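Local coordinates for segregation and condensation protein A (Thermococcus onnurineus, PDB 6IVH) that probably serves as the kleisin subunit of an archaeal Smc-based condensin in chromosome organisation, here represented by its N-terminal domain, at residues E7-V12 and L50-R55; W27-V32 and Y105-L110; D33-Y38 and I62-K67. One frame throughout, in Å; residues are numbered along the deposited sequence.

Interaction 1. Residues E7-V12 and L50-R55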
loop_
_atom_site.group_PDB
_atom_site.type_symbol
_atom_site.label_atom_id
_atom_site.label_comp_id
_atom_site.label_asym_id
_atom_site.label_seq_id
_atom_site.Cartn_x
_atom_site.Cartn_y
_atom_site.Cartn_z
ATOM N N GLU A 7 7.030 12.077 15.285
ATOM C CA GLU A 7 5.839 11.287 14.962
ATOM C C GLU A 7 5.567 11.410 13.467
ATOM O O GLU A 7 5.391 12.516 12.959
ATOM C CB GLU A 7 4.618 11.761 15.752
ATOM C CG GLU A 7 4.885 12.111 17.200
ATOM C CD GLU A 7 3.844 11.521 18.129
ATOM O OE1 GLU A 7 3.981 11.685 19.361
ATOM O OE2 GLU A 7 2.891 10.889 17.622
ATOM N N GLU A 8 5.521 10.284 12.760
ATOM C CA GLU A 8 5.435 10.299 11.309
ATOM C C GLU A 8 4.251 9.468 10.830
ATOM O O GLU A 8 3.819 8.526 11.499
ATOM C CB GLU A 8 6.733 9.773 10.680
ATOM C CG GLU A 8 7.945 10.648 10.956
ATOM C CD GLU A 8 9.249 9.984 10.558
ATOM O OE1 GLU A 8 9.313 8.736 10.568
ATOM O OE2 GLU A 8 10.212 10.712 10.236
ATOM N N ILE A 9 3.729 9.839 9.662
ATOM C CA ILE A 9 2.689 9.052 9.009
ATOM C C ILE A 9 3.289 7.718 8.584
ATOM O O ILE A 9 4.269 7.674 7.832
ATOM C CB ILE A 9 2.100 9.800 7.805
ATOM C CG1 ILE A 9 1.527 11.154 8.229
ATOM C CG2 ILE A 9 1.031 8.958 7.129
ATOM C CD1 ILE A 9 0.437 11.062 9.257
ATOM N N THR A 10 2.707 6.637 9.062
ATOM C CA THR A 10 3.188 5.297 8.778
ATOM C C THR A 10 2.394 4.674 7.641
ATOM O O THR A 10 1.303 5.143 7.303
ATOM C CB THR A 10 3.077 4.424 10.033
ATOM O OG1 THR A 10 1.700 4.303 10.406
ATOM C CG2 THR A 10 3.864 5.043 11.181
ATOM N N PRO A 11 2.920 3.618 7.010
ATOM C CA PRO A 11 2.142 2.939 5.959
ATOM C C PRO A 11 0.786 2.450 6.433
ATOM O O PRO A 11 -0.173 2.451 5.651
ATOM C CB PRO A 11 3.046 1.766 5.554
ATOM C CG PRO A 11 4.419 2.194 5.924
ATOM C CD PRO A 11 4.283 3.066 7.135
ATOM N N VAL A 12 0.678 2.027 7.694
ATOM C CA VAL A 12 -0.598 1.536 8.203
ATOM C C VAL A 12 -1.608 2.672 8.298
ATOM O O VAL A 12 -2.798 2.488 8.008
ATOM C CB VAL A 12 -0.391 0.841 9.561
ATOM C CG1 VAL A 12 -1.706 0.274 10.077
ATOM C CG2 VAL A 12 0.664 -0.251 9.440
ATOM N N LEU A 50 3.346 17.424 5.881
ATOM C CA LEU A 50 3.289 16.687 7.132
ATOM C C LEU A 50 4.360 15.607 7.156
ATOM O O LEU A 50 4.781 15.100 6.114
ATOM C CB LEU A 50 1.910 16.063 7.333
ATOM C CG LEU A 50 0.749 17.001 7.017
ATOM C CD1 LEU A 50 -0.563 16.228 6.949
ATOM C CD2 LEU A 50 0.682 18.131 8.040
ATOM N N ARG A 51 4.801 15.264 8.365
ATOM C CA ARG A 51 5.841 14.258 8.533
ATOM C C ARG A 51 5.323 12.900 8.086
ATOM O O ARG A 51 4.359 12.376 8.654
ATOM C CB ARG A 51 6.288 14.196 9.995
ATOM C CG ARG A 51 6.876 15.468 10.588
ATOM C CD ARG A 51 7.778 15.143 11.756
ATOM N NE ARG A 51 8.067 16.304 12.596
ATOM C CZ ARG A 51 8.439 16.222 13.870
ATOM N NH1 ARG A 51 8.588 15.033 14.437
ATOM N NH2 ARG A 51 8.670 17.323 14.572
ATOM N N VAL A 52 5.952 12.340 7.058
ATOM C CA VAL A 52 5.626 11.017 6.545
ATOM C C VAL A 52 6.878 10.161 6.661
ATOM O O VAL A 52 7.957 10.572 6.215
ATOM C CB VAL A 52 5.119 11.081 5.091
ATOM C CG1 VAL A 52 5.116 9.699 4.459
ATOM C CG2 VAL A 52 3.724 11.685 5.046
ATOM N N SER A 53 6.741 8.983 7.268
ATOM C CA SER A 53 7.896 8.146 7.558
ATOM C C SER A 53 8.528 7.615 6.274
ATOM O O SER A 53 7.924 7.627 5.196
ATOM C CB SER A 53 7.500 6.973 8.456
ATOM O OG SER A 53 6.665 6.060 7.763
ATOM N N ALA A 54 9.770 7.136 6.406
ATOM C CA ALA A 54 10.451 6.523 5.271
ATOM C C ALA A 54 9.763 5.238 4.834
ATOM O O ALA A 54 9.720 4.938 3.636
ATOM C CB ALA A 54 11.916 6.251 5.617
ATOM N N ARG A 55 9.217 4.473 5.785
ATOM C CA ARG A 55 8.526 3.239 5.428
ATOM C C ARG A 55 7.306 3.526 4.562
ATOM O O ARG A 55 7.017 2.781 3.618
ATOM C CB ARG A 55 8.128 2.472 6.691
ATOM C CG ARG A 55 9.286 2.244 7.651
ATOM C CD ARG A 55 8.857 1.508 8.912
ATOM N NE ARG A 55 8.794 0.061 8.724
ATOM C CZ ARG A 55 7.667 -0.642 8.687
ATOM N NH1 ARG A 55 6.498 -0.032 8.830
ATOM N NH2 ARG A 55 7.708 -1.956 8.513
#

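Interaction 2. Residues W27-V32 and Y105-L110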
loop_
_atom_site.group_PDB
_atom_site.type_symbol
_atom_site.label_atom_id
_atom_site.label_comp_id
_atom_site.label_asym_id
_atom_site.label_seq_id
_atom_site.Cartn_x
_atom_site.Cartn_y
_atom_site.Cartn_z
ATOM N N TRP A 27 -12.086 -6.972 2.337
ATOM C CA TRP A 27 -12.080 -8.388 1.995
ATOM C C TRP A 27 -11.663 -8.655 0.551
ATOM O O TRP A 27 -11.088 -9.715 0.278
ATOM C CB TRP A 27 -13.452 -9.012 2.272
ATOM C CG TRP A 27 -13.827 -9.048 3.738
ATOM C CD1 TRP A 27 -14.852 -8.372 4.335
ATOM C CD2 TRP A 27 -13.179 -9.792 4.782
ATOM N NE1 TRP A 27 -14.886 -8.649 5.680
ATOM C CE2 TRP A 27 -13.870 -9.517 5.981
ATOM C CE3 TRP A 27 -12.084 -10.661 4.820
ATOM C CZ2 TRP A 27 -13.502 -10.080 7.202
ATOM C CZ3 TRP A 27 -11.720 -11.219 6.037
ATOM C CH2 TRP A 27 -12.428 -10.926 7.209
ATOM N N ASN A 28 -11.922 -7.736 -0.385
ATOM C CA ASN A 28 -11.371 -7.863 -1.739
ATOM C C ASN A 28 -10.691 -6.545 -2.131
ATOM O O ASN A 28 -11.300 -5.584 -2.606
ATOM C CB ASN A 28 -12.444 -8.358 -2.759
ATOM C CG ASN A 28 -13.383 -7.269 -3.283
ATOM O OD1 ASN A 28 -13.694 -6.297 -2.605
ATOM N ND2 ASN A 28 -13.855 -7.459 -4.512
ATOM N N ILE A 29 -9.385 -6.493 -1.906
ATOM C CA ILE A 29 -8.581 -5.336 -2.274
ATOM C C ILE A 29 -7.986 -5.581 -3.652
ATOM O O ILE A 29 -7.422 -6.650 -3.912
ATOM C CB ILE A 29 -7.474 -5.077 -1.238
ATOM C CG1 ILE A 29 -8.055 -4.983 0.174
ATOM C CG2 ILE A 29 -6.705 -3.813 -1.590
ATOM C CD1 ILE A 29 -7.015 -4.668 1.225
ATOM N N ASP A 30 -8.113 -4.599 -4.539
ATOM C CA ASP A 30 -7.471 -4.653 -5.849
ATOM C C ASP A 30 -6.126 -3.944 -5.742
ATOM O O ASP A 30 -6.075 -2.716 -5.616
ATOM C CB ASP A 30 -8.358 -4.012 -6.914
ATOM C CG ASP A 30 -7.912 -4.348 -8.331
ATOM O OD1 ASP A 30 -6.714 -4.637 -8.534
ATOM O OD2 ASP A 30 -8.767 -4.323 -9.243
ATOM N N ILE A 31 -5.035 -4.716 -5.795
ATOM C CA ILE A 31 -3.706 -4.152 -5.562
ATOM C C ILE A 31 -3.347 -3.135 -6.639
ATOM O O ILE A 31 -2.565 -2.208 -6.393
ATOM C CB ILE A 31 -2.653 -5.276 -5.465
ATOM C CG1 ILE A 31 -1.320 -4.727 -4.956
ATOM C CG2 ILE A 31 -2.452 -5.946 -6.810
ATOM C CD1 ILE A 31 -1.406 -4.101 -3.587
ATOM N N VAL A 32 -3.909 -3.281 -7.840
ATOM C CA VAL A 32 -3.685 -2.291 -8.889
ATOM C C VAL A 32 -4.437 -1.006 -8.569
ATOM O O VAL A 32 -3.892 0.099 -8.681
ATOM C CB VAL A 32 -4.093 -2.862 -10.259
ATOM C CG1 VAL A 32 -3.934 -1.810 -11.346
ATOM C CG2 VAL A 32 -3.269 -4.100 -10.585
ATOM N N TYR A 105 -6.237 -9.130 -2.577
ATOM C CA TYR A 105 -5.784 -9.432 -1.227
ATOM C C TYR A 105 -6.878 -9.101 -0.222
ATOM O O TYR A 105 -7.785 -8.311 -0.492
ATOM C CB TYR A 105 -4.522 -8.636 -0.851
ATOM C CG TYR A 105 -3.247 -9.080 -1.526
ATOM C CD1 TYR A 105 -2.264 -9.758 -0.816
ATOM C CD2 TYR A 105 -3.017 -8.806 -2.866
ATOM C CE1 TYR A 105 -1.093 -10.159 -1.426
ATOM C CE2 TYR A 105 -1.848 -9.204 -3.484
ATOM C CZ TYR A 105 -0.891 -9.878 -2.761
ATOM O OH TYR A 105 0.273 -10.274 -3.378
ATOM N N THR A 106 -6.775 -9.718 0.950
ATOM C CA THR A 106 -7.482 -9.225 2.119
ATOM C C THR A 106 -6.584 -8.233 2.853
ATOM O O THR A 106 -5.385 -8.129 2.588
ATOM C CB THR A 106 -7.896 -10.374 3.041
ATOM O OG1 THR A 106 -6.734 -11.079 3.490
ATOM C CG2 THR A 106 -8.821 -11.335 2.307
ATOM N N PHE A 107 -7.180 -7.487 3.786
ATOM C CA PHE A 107 -6.423 -6.427 4.445
ATOM C C PHE A 107 -5.306 -6.995 5.311
ATOM O O PHE A 107 -4.182 -6.481 5.294
ATOM C CB PHE A 107 -7.352 -5.544 5.273
ATOM C CG PHE A 107 -6.691 -4.297 5.783
ATOM C CD1 PHE A 107 -6.407 -4.146 7.130
ATOM C CD2 PHE A 107 -6.333 -3.284 4.908
ATOM C CE1 PHE A 107 -5.792 -2.999 7.596
ATOM C CE2 PHE A 107 -5.716 -2.137 5.368
ATOM C CZ PHE A 107 -5.447 -1.994 6.714
ATOM N N ASP A 108 -5.589 -8.055 6.073
ATOM C CA ASP A 108 -4.542 -8.669 6.883
ATOM C C ASP A 108 -3.474 -9.322 6.016
ATOM O O ASP A 108 -2.292 -9.304 6.377
ATOM C CB ASP A 108 -5.146 -9.692 7.847
ATOM C CG ASP A 108 -6.097 -9.063 8.849
ATOM O OD1 ASP A 108 -5.618 -8.378 9.778
ATOM O OD2 ASP A 108 -7.323 -9.256 8.709
ATOM N N ASP A 109 -3.862 -9.896 4.873
ATOM C CA ASP A 109 -2.877 -10.500 3.979
ATOM C C ASP A 109 -1.974 -9.443 3.355
ATOM O O ASP A 109 -0.753 -9.629 3.279
ATOM C CB ASP A 109 -3.577 -11.318 2.893
ATOM C CG ASP A 109 -3.974 -12.702 3.369
ATOM O OD1 ASP A 109 -3.209 -13.305 4.151
ATOM O OD2 ASP A 109 -5.049 -13.190 2.956
ATOM N N LEU A 110 -2.556 -8.327 2.899
ATOM C CA LEU A 110 -1.749 -7.252 2.329
ATOM C C LEU A 110 -0.834 -6.642 3.385
ATOM O O LEU A 110 0.327 -6.322 3.102
ATOM C CB LEU A 110 -2.660 -6.188 1.710
ATOM C CG LEU A 110 -2.143 -5.300 0.570
ATOM C CD1 LEU A 110 -3.291 -4.546 -0.069
ATOM C CD2 LEU A 110 -1.093 -4.312 1.030
#

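Interaction 3. Residues D33-Y38 and I62-K67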
loop_
_atom_site.group_PDB
_atom_site.type_symbol
_atom_site.label_atom_id
_atom_site.label_comp_id
_atom_site.label_asym_id
_atom_site.label_seq_id
_atom_site.Cartn_x
_atom_site.Cartn_y
_atom_site.Cartn_z
ATOM N N ASP A 33 -5.698 -1.132 -8.154
ATOM C CA ASP A 33 -6.477 0.049 -7.798
ATOM C C ASP A 33 -6.040 0.627 -6.459
ATOM O O ASP A 33 -6.143 1.840 -6.247
ATOM C CB ASP A 33 -7.965 -0.296 -7.771
ATOM C CG ASP A 33 -8.459 -0.851 -9.094
ATOM O OD1 ASP A 33 -7.805 -0.596 -10.129
ATOM O OD2 ASP A 33 -9.501 -1.540 -9.100
ATOM N N LEU A 34 -5.545 -0.218 -5.550
ATOM C CA LEU A 34 -5.114 0.259 -4.240
ATOM C C LEU A 34 -3.840 1.088 -4.332
ATOM O O LEU A 34 -3.647 2.012 -3.531
ATOM C CB LEU A 34 -4.909 -0.928 -3.294
ATOM C CG LEU A 34 -4.538 -0.700 -1.822
ATOM C CD1 LEU A 34 -3.032 -0.538 -1.610
ATOM C CD2 LEU A 34 -5.293 0.489 -1.252
ATOM N N THR A 35 -2.964 0.777 -5.289
ATOM C CA THR A 35 -1.658 1.425 -5.343
ATOM C C THR A 35 -1.788 2.927 -5.574
ATOM O O THR A 35 -1.164 3.729 -4.870
ATOM C CB THR A 35 -0.799 0.782 -6.431
ATOM O OG1 THR A 35 -0.638 -0.613 -6.142
ATOM C CG2 THR A 35 0.571 1.444 -6.487
ATOM N N GLU A 36 -2.604 3.330 -6.548
ATOM C CA GLU A 36 -2.727 4.757 -6.829
ATOM C C GLU A 36 -3.535 5.476 -5.755
ATOM O O GLU A 36 -3.289 6.657 -5.490
ATOM C CB GLU A 36 -3.342 4.982 -8.213
ATOM C CG GLU A 36 -3.248 6.428 -8.719
ATOM C CD GLU A 36 -1.814 6.928 -8.859
ATOM O OE1 GLU A 36 -0.895 6.090 -8.982
ATOM O OE2 GLU A 36 -1.611 8.161 -8.854
ATOM N N LYS A 37 -4.492 4.790 -5.123
ATOM C CA LYS A 37 -5.189 5.385 -3.985
ATOM C C LYS A 37 -4.219 5.669 -2.844
ATOM O O LYS A 37 -4.326 6.700 -2.167
ATOM C CB LYS A 37 -6.316 4.467 -3.511
ATOM C CG LYS A 37 -7.415 4.228 -4.536
ATOM C CD LYS A 37 -8.554 3.419 -3.932
ATOM C CE LYS A 37 -9.632 3.114 -4.960
ATOM N NZ LYS A 37 -9.192 2.080 -5.935
ATOM N N TYR A 38 -3.262 4.764 -2.620
ATOM C CA TYR A 38 -2.220 5.010 -1.629
ATOM C C TYR A 38 -1.366 6.209 -2.019
ATOM O O TYR A 38 -1.042 7.053 -1.176
ATOM C CB TYR A 38 -1.351 3.762 -1.468
ATOM C CG TYR A 38 -0.233 3.899 -0.458
ATOM C CD1 TYR A 38 1.014 4.390 -0.829
ATOM C CD2 TYR A 38 -0.420 3.523 0.864
ATOM C CE1 TYR A 38 2.037 4.512 0.093
ATOM C CE2 TYR A 38 0.594 3.643 1.792
ATOM C CZ TYR A 38 1.821 4.136 1.402
ATOM O OH TYR A 38 2.833 4.254 2.328
ATOM N N ILE A 62 6.920 -0.427 -3.227
ATOM C CA ILE A 62 6.529 -1.830 -3.150
ATOM C C ILE A 62 5.160 -2.042 -3.785
ATOM O O ILE A 62 4.958 -2.990 -4.553
ATOM C CB ILE A 62 6.556 -2.307 -1.687
ATOM C CG1 ILE A 62 7.963 -2.152 -1.102
ATOM C CG2 ILE A 62 6.078 -3.750 -1.589
ATOM C CD1 ILE A 62 8.053 -2.472 0.376
ATOM N N LEU A 63 4.201 -1.160 -3.482
ATOM C CA LEU A 63 2.867 -1.292 -4.060
ATOM C C LEU A 63 2.888 -1.116 -5.572
ATOM O O LEU A 63 2.085 -1.738 -6.278
ATOM C CB LEU A 63 1.913 -0.282 -3.423
ATOM C CG LEU A 63 1.572 -0.531 -1.955
ATOM C CD1 LEU A 63 0.621 0.536 -1.432
ATOM C CD2 LEU A 63 0.976 -1.918 -1.781
ATOM N N VAL A 64 3.789 -0.277 -6.088
ATOM C CA VAL A 64 3.901 -0.125 -7.534
ATOM C C VAL A 64 4.386 -1.422 -8.169
ATOM O O VAL A 64 3.882 -1.842 -9.218
ATOM C CB VAL A 64 4.823 1.060 -7.879
ATOM C CG1 VAL A 64 5.130 1.077 -9.369
ATOM C CG2 VAL A 64 4.173 2.369 -7.463
ATOM N N ARG A 65 5.360 -2.086 -7.539
ATOM C CA ARG A 65 5.824 -3.369 -8.057
ATOM C C ARG A 65 4.743 -4.435 -7.944
ATOM O O ARG A 65 4.547 -5.229 -8.871
ATOM C CB ARG A 65 7.088 -3.814 -7.323
ATOM C CG ARG A 65 7.512 -5.239 -7.659
ATOM C CD ARG A 65 8.727 -5.676 -6.857
ATOM N NE ARG A 65 8.507 -5.564 -5.417
ATOM C CZ ARG A 65 7.897 -6.485 -4.678
ATOM N NH1 ARG A 65 7.436 -7.593 -5.241
ATOM N NH2 ARG A 65 7.746 -6.295 -3.373
HETATM N N MSE A 66 4.029 -4.466 -6.822
HETATM C CA MSE A 66 2.999 -5.476 -6.609
HETATM C C MSE A 66 1.838 -5.308 -7.583
HETATM O O MSE A 66 1.163 -6.280 -7.925
HETATM C CB MSE A 66 2.490 -5.426 -5.167
HETATM C CG MSE A 66 3.531 -5.846 -4.145
HETATM SE SE MSE A 66 2.888 -5.731 -2.314
HETATM C CE MSE A 66 1.525 -7.120 -2.398
ATOM N N LYS A 67 1.611 -4.075 -8.034
ATOM C CA LYS A 67 0.566 -3.831 -9.020
ATOM C C LYS A 67 1.052 -4.051 -10.446
ATOM O O LYS A 67 0.246 -4.394 -11.320
ATOM C CB LYS A 67 0.006 -2.411 -8.870
ATOM C CG LYS A 67 0.492 -1.405 -9.905
ATOM C CD LYS A 67 -0.503 -0.260 -10.056
ATOM C CE LYS A 67 -0.027 0.779 -11.064
ATOM N NZ LYS A 67 1.169 1.530 -10.584
#

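Interaction 1. Residues E7-V12 and L50-R55
Ser53 reaches the carbonyl of Ile9 with two groups at once: its OG and its backbone N each donate to Ile9 O at 2.9 Å, both from the same face of the carbonyl plane. The hydroxyl can double back in this way because chi1 of 68° sets OG between the backbone N and the carbonyl carbon. Ile9 N in turn donates to Arg51 O at 2.8 Å in a nearly straight bond (167°). The two backbone bonds make a single beta bridge between Ile9 and Val52, joining the leads into helix 11-20 and helix 54-72. Ser53 is also the N-cap of the latter, its OG bonding to Ala56 N; an alanine here would probably leave Ile9 O with one donor fewer and that helix start without its side-chain cap. Beside the bridge, Val52 CG2 packs obliquely on Ile9 CB at 3.7 Å. Glu8 and Arg51 cross at about a right angle, touching through their aliphatic parts (Glu8 CG to Arg51 CB, 4.0 Å) while their charged ends stay apart. At the helix starts, Pro11 CG lies across Arg55 CB at 3.8 Å, and the Arg55 guanidinium forms a salt bridge with Glu119 of helix 107-120.

Interaction 2. Residues W27-V32 and Y105-L110
Ile29 and Tyr105 form an antiparallel hydrogen-bonded pair, each backbone N-H answered by the other residue's carbonyl. Ile29 N donates to Tyr105 O at 2.8 Å, nearly in line with the carbonyl bond, whereas the return bond from Tyr105 N to Ile29 O is longer, 3.1 Å, and arrives in the carbonyl plane on a lone pair. The pair belongs to a tiny two-stranded sheet, 29-30 against 104-105, and each strand leads into a helix, the second through Thr106, with a side chain capping the first turn. On one side Asp30 is the N-cap: its OD1 accepts from Val32 N at 3.2 Å, on the anti side but 34° out of the carboxylate plane, and also forms a salt bridge with Arg103 NE, so that two donors share this oxygen. On the other, Thr106 OG1 donates to Asp109 OD2 at 2.8 Å, from above the carboxylate plane, and accepts only a weak bond from Asp109 N. The Thr106 methyl, CG2, turns to the other segment and lies at the edge of the Trp27 ring, near its plane. On the face that carries Ile29 and Tyr105 the contacts are apolar. Ile29 CG1 stands anti to the carbonyl carbon (chi1 -53°), which carries CD1 to the edge of the Phe107 ring, 4.0 Å from CD2 and in the ring plane. Its other branch, CG2, meets Leu110 CD1 at 3.8 Å, with the two side chains crossing at about a right angle, and Ile31 CD1 touches the same Leu110 methyl at 4.0 Å. Beyond the contact, Phe107 packs on Leu15, Leu16 and Val19 of helix 11-20, while Ile31 and Tyr105 rest on Leu63 and Met66 of helix 54-72, so the small sheet joins the starts of helices 31-47 and 107-120 beside both.

Interaction 3. Residues D33-Y38 and I62-K67
Segments 33-38 and 62-67 belong to two helices that run nearly antiparallel here; the axes of the two segments approach to 8.9 Å and cross at -158°, with Thr35 and Leu63 nearest each other at their CA atoms. Thr35 points into the interface and fits between Leu63, Val64 and Lys67. Chi1 of -59° sets its OG1 beside the backbone N and CG2 anti to it, which brings CG2 to Val64 CG2 at 3.8 Å, while OG1 lies 3.3 Å from Lys67 CB. That hydroxyl is hydrogen-bonded within its own helix, to Ile31 O one turn earlier, which satisfies a buried polar atom at the centre of the contact. The long Lys67 chain runs obliquely past Thr35, its CD 3.8 Å from Thr35 CB, so it adds aliphatic cover here. Leu63 carries the rest of the apolar packing. Its CD1 sits over one face of the Tyr38 ring, 4.0 Å from the centroid and shifted toward the rim in a CH-pi contact, and the same methyl touches Leu34 CD1 at 3.8 Å. Tyr38 OH bonds to Ala56 O, fixing the far end of that ring on helix 54-72. This helical hairpin forms part of the domain's core: Leu34 and Tyr38 also pack on helix 11-20 through Leu15, Leu18, Pro11 and Ile14, and Ile62 and Arg65 meet helix 107-120 through Leu114, Ala117 and Leu118.

Interaction 3 lies nearest the middle of the chain, about 6 Å from its centre, and pairs helix 31-47 with helix 54-72. It is nested in the loop closed by interaction 2, from which it lies about 11 Å centre to centre; the two touch where Ile31 meets Leu63 and Lys67. Interaction 1 sits on the opposite side of the chain's centre from interaction 2, about 21 Å from it between centres, and alternates with both along the sequence. It meets interaction 3 where Pro11 packs on Tyr38. Helix 54-72 serves interactions 1 and 3, helix 31-47 interactions 2 and 3. The three contacts thus tie the domain's four helices into one compact unit, with backbone hydrogen bonds on opposite sides of its centre.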